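Local coordinates for protein alanine racemase (Oenococcus oeni PSU-1, PDB 3HUR) that belongs to the alanine racemase family, pairing an N-terminal TIM-barrel domain with a C-terminal beta domain, at residues A[83-88]-A[158-163]. Residues are numbered along the deposited sequence; the frame is centred on the assembly and turned at random.
Sequences PIWVLG and DLFSVY
An aromatic cluster of Trp-85, Phe-160 and Tyr-163 fills part of the interior of the TIM barrel, bridging strands 84-86 and 157-163. These strands are not sheet neighbours: strands 103-107 and 123-128 stand between them in the parallel barrel wall. The axes of the two segments come no closer than 10.4 Å and are inclined at 62°, so side chains alone span the gap. Trp-85, with CG anti to its backbone nitrogen (chi1 171°), reaches toward 158-163 and drives the six-membered end of its indole between two rings of that segment. On the Tyr-163 side the indole presents its edge to the phenol face in a T-shaped pair, with centroids 5.0 Å apart and planes at 87°. Here Trp-85 CZ2 lies 3.7 Å from Tyr-163 CE1, while Trp-85 CH2 sits 3.9 Å from Tyr-163 CG. Phe-160 makes an offset edge-to-face pair, its edge directed at the indole face; Phe-160 CE1 approaches Trp-85 CE3 to 3.9 Å. Ser-161 CB touches Trp-85 CH2 at 4.1 Å. Pro-83 CB lies 4.5 Å from Phe-160 CE2 at the outer end of the cluster. Leu-87 CD2, just after the strand, sits over the rim of one indole face. The polar ends are paired outside the two segments: Tyr-163 OH hydrogen-bonds Thr-106 OG1, and Ser-161 OG bonds to Leu-200 O. With no hydrogen bond passing directly between the segments, their contact rests on dispersion and on ring edges set against ring faces, while Thr-106, on the intervening strand 103-107, holds the phenol and, weakly, the indole NE1.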
ATOM      1  N   PRO A  83     -32.067  -3.367 -27.577  1.00 35.74           N
ATOM      2  CA  PRO A  83     -30.970  -2.785 -28.381  1.00 34.78           C
ATOM      3  C   PRO A  83     -29.793  -2.353 -27.484  1.00 33.87           C
ATOM      4  O   PRO A  83     -29.984  -1.951 -26.348  1.00 32.93           O
ATOM      5  CB  PRO A  83     -31.607  -1.583 -29.079  1.00 34.93           C
ATOM      6  CG  PRO A  83     -32.986  -1.380 -28.394  1.00 35.53           C
ATOM      7  CD  PRO A  83     -33.330  -2.602 -27.618  1.00 34.97           C
ATOM      8  N   ILE A  84     -28.588  -2.429 -28.036  1.00 33.36           N
ATOM      9  CA  ILE A  84     -27.368  -2.157 -27.322  1.00 32.35           C
ATOM     10  C   ILE A  84     -26.551  -1.211 -28.124  1.00 32.34           C
ATOM     11  O   ILE A  84     -26.469  -1.319 -29.340  1.00 32.97           O
ATOM     12  CB  ILE A  84     -26.513  -3.437 -27.123  1.00 32.28           C
ATOM     13  CG1 ILE A  84     -27.186  -4.368 -26.115  1.00 31.17           C
ATOM     14  CG2 ILE A  84     -25.132  -3.068 -26.619  1.00 30.09           C
ATOM     15  CD1 ILE A  84     -27.036  -5.810 -26.412  1.00 30.77           C
ATOM     16  N   TRP A  85     -25.901  -0.307 -27.420  1.00 31.99           N
ATOM     17  CA  TRP A  85     -25.202   0.784 -28.049  1.00 32.25           C
ATOM     18  C   TRP A  85     -23.825   0.771 -27.448  1.00 32.79           C
ATOM     19  O   TRP A  85     -23.667   0.882 -26.246  1.00 32.53           O
ATOM     20  CB  TRP A  85     -25.980   2.065 -27.713  1.00 32.18           C
ATOM     21  CG  TRP A  85     -25.382   3.380 -28.058  1.00 31.58           C
ATOM     22  CD1 TRP A  85     -24.217   3.637 -28.737  1.00 32.66           C
ATOM     23  CD2 TRP A  85     -25.972   4.653 -27.776  1.00 29.05           C
ATOM     24  NE1 TRP A  85     -24.037   5.001 -28.843  1.00 32.37           N
ATOM     25  CE2 TRP A  85     -25.116   5.632 -28.268  1.00 28.98           C
ATOM     26  CE3 TRP A  85     -27.137   5.047 -27.115  1.00 29.05           C
ATOM     27  CZ2 TRP A  85     -25.383   6.978 -28.132  1.00 30.04           C
ATOM     28  CZ3 TRP A  85     -27.397   6.383 -26.979  1.00 29.88           C
ATOM     29  CH2 TRP A  85     -26.527   7.334 -27.489  1.00 29.65           C
ATOM     30  N   VAL A  86     -22.831   0.607 -28.296  1.00 34.01           N
ATOM     31  CA  VAL A  86     -21.452   0.563 -27.886  1.00 35.21           C
ATOM     32  C   VAL A  86     -20.818   1.925 -28.122  1.00 36.51           C
ATOM     33  O   VAL A  86     -20.979   2.504 -29.180  1.00 37.17           O
ATOM     34  CB  VAL A  86     -20.731  -0.557 -28.657  1.00 35.57           C
ATOM     35  CG1 VAL A  86     -19.215  -0.623 -28.275  1.00 34.67           C
ATOM     36  CG2 VAL A  86     -21.436  -1.859 -28.359  1.00 33.65           C
ATOM     37  N   LEU A  87     -20.064   2.432 -27.149  1.00 38.52           N
ATOM     38  CA  LEU A  87     -19.819   3.869 -27.098  1.00 39.72           C
ATOM     39  C   LEU A  87     -18.684   4.430 -27.941  1.00 40.97           C
ATOM     40  O   LEU A  87     -18.794   5.623 -28.402  1.00 42.91           O
ATOM     41  CB  LEU A  87     -19.695   4.377 -25.664  1.00 39.66           C
ATOM     42  CG  LEU A  87     -21.043   4.672 -25.014  1.00 40.53           C
ATOM     43  CD1 LEU A  87     -20.831   5.267 -23.629  1.00 41.60           C
ATOM     44  CD2 LEU A  87     -21.858   5.624 -25.873  1.00 41.15           C
ATOM     45  N   GLY A  88     -17.625   3.655 -28.153  1.00 40.32           N
ATOM     46  CA  GLY A  88     -16.449   4.214 -28.823  1.00 39.39           C
ATOM     47  C   GLY A  88     -16.002   3.352 -29.971  1.00 39.82           C
ATOM     48  O   GLY A  88     -14.818   3.318 -30.311  1.00 41.22           O
ATOM     49  N   ASP A 158     -30.471   4.320 -39.484  1.00 42.96           N
ATOM     50  CA  ASP A 158     -31.581   4.562 -38.616  1.00 42.28           C
ATOM     51  C   ASP A 158     -31.050   5.379 -37.455  1.00 41.25           C
ATOM     52  O   ASP A 158     -30.258   4.897 -36.684  1.00 42.20           O
ATOM     53  CB  ASP A 158     -32.140   3.239 -38.162  1.00 42.42           C
ATOM     54  CG  ASP A 158     -33.183   3.390 -37.136  1.00 44.13           C
ATOM     55  OD1 ASP A 158     -33.515   4.541 -36.825  1.00 45.74           O
ATOM     56  OD2 ASP A 158     -33.661   2.351 -36.627  1.00 48.83           O
ATOM     57  N   LEU A 159     -31.471   6.629 -37.361  1.00 39.52           N
ATOM     58  CA  LEU A 159     -31.014   7.512 -36.323  1.00 37.94           C
ATOM     59  C   LEU A 159     -31.670   7.118 -35.003  1.00 37.06           C
ATOM     60  O   LEU A 159     -32.874   7.198 -34.847  1.00 36.40           O
ATOM     61  CB  LEU A 159     -31.374   8.928 -36.689  1.00 37.69           C
ATOM     62  CG  LEU A 159     -30.802  10.025 -35.822  1.00 38.26           C
ATOM     63  CD1 LEU A 159     -29.303   9.918 -35.711  1.00 35.80           C
ATOM     64  CD2 LEU A 159     -31.225  11.375 -36.431  1.00 37.60           C
ATOM     65  N   PHE A 160     -30.843   6.672 -34.061  1.00 35.58           N
ATOM     66  CA  PHE A 160     -31.303   6.130 -32.812  1.00 34.07           C
ATOM     67  C   PHE A 160     -31.402   7.226 -31.804  1.00 33.10           C
ATOM     68  O   PHE A 160     -32.276   7.201 -30.951  1.00 32.60           O
ATOM     69  CB  PHE A 160     -30.308   5.055 -32.312  1.00 34.40           C
ATOM     70  CG  PHE A 160     -30.725   4.410 -31.040  1.00 34.01           C
ATOM     71  CD1 PHE A 160     -30.228   4.850 -29.823  1.00 33.83           C
ATOM     72  CD2 PHE A 160     -31.657   3.395 -31.043  1.00 34.39           C
ATOM     73  CE1 PHE A 160     -30.646   4.270 -28.638  1.00 32.75           C
ATOM     74  CE2 PHE A 160     -32.080   2.803 -29.854  1.00 34.39           C
ATOM     75  CZ  PHE A 160     -31.564   3.240 -28.653  1.00 33.80           C
ATOM     76  N   SER A 161     -30.477   8.175 -31.868  1.00 32.62           N
ATOM     77  CA  SER A 161     -30.421   9.264 -30.885  1.00 33.01           C
ATOM     78  C   SER A 161     -29.613  10.408 -31.439  1.00 32.54           C
ATOM     79  O   SER A 161     -28.686  10.188 -32.227  1.00 33.31           O
ATOM     80  CB  SER A 161     -29.760   8.809 -29.554  1.00 33.16           C
ATOM     81  OG  SER A 161     -30.382   9.390 -28.400  1.00 34.25           O
ATOM     82  N   VAL A 162     -29.953  11.617 -31.002  1.00 31.45           N
ATOM     83  CA  VAL A 162     -29.096  12.767 -31.145  1.00 31.07           C
ATOM     84  C   VAL A 162     -28.871  13.189 -29.726  1.00 30.81           C
ATOM     85  O   VAL A 162     -29.847  13.444 -28.994  1.00 30.85           O
ATOM     86  CB  VAL A 162     -29.763  13.932 -31.908  1.00 31.75           C
ATOM     87  CG1 VAL A 162     -28.810  15.130 -31.962  1.00 31.37           C
ATOM     88  CG2 VAL A 162     -30.181  13.485 -33.289  1.00 30.24           C
ATOM     89  N   TYR A 163     -27.603  13.260 -29.319  1.00 30.19           N
ATOM     90  CA  TYR A 163     -27.301  13.240 -27.895  1.00 29.78           C
ATOM     91  C   TYR A 163     -26.075  14.044 -27.498  1.00 29.70           C
ATOM     92  O   TYR A 163     -25.197  14.307 -28.312  1.00 28.33           O
ATOM     93  CB  TYR A 163     -27.130  11.779 -27.422  1.00 30.44           C
ATOM     94  CG  TYR A 163     -25.790  11.189 -27.748  1.00 29.36           C
ATOM     95  CD1 TYR A 163     -25.506  10.766 -29.019  1.00 29.80           C
ATOM     96  CD2 TYR A 163     -24.784  11.116 -26.794  1.00 32.07           C
ATOM     97  CE1 TYR A 163     -24.267  10.286 -29.360  1.00 31.80           C
ATOM     98  CE2 TYR A 163     -23.532  10.598 -27.114  1.00 33.30           C
ATOM     99  CZ  TYR A 163     -23.287  10.169 -28.406  1.00 34.30           C
ATOM    100  OH  TYR A 163     -22.049   9.662 -28.769  1.00 35.28           O
TER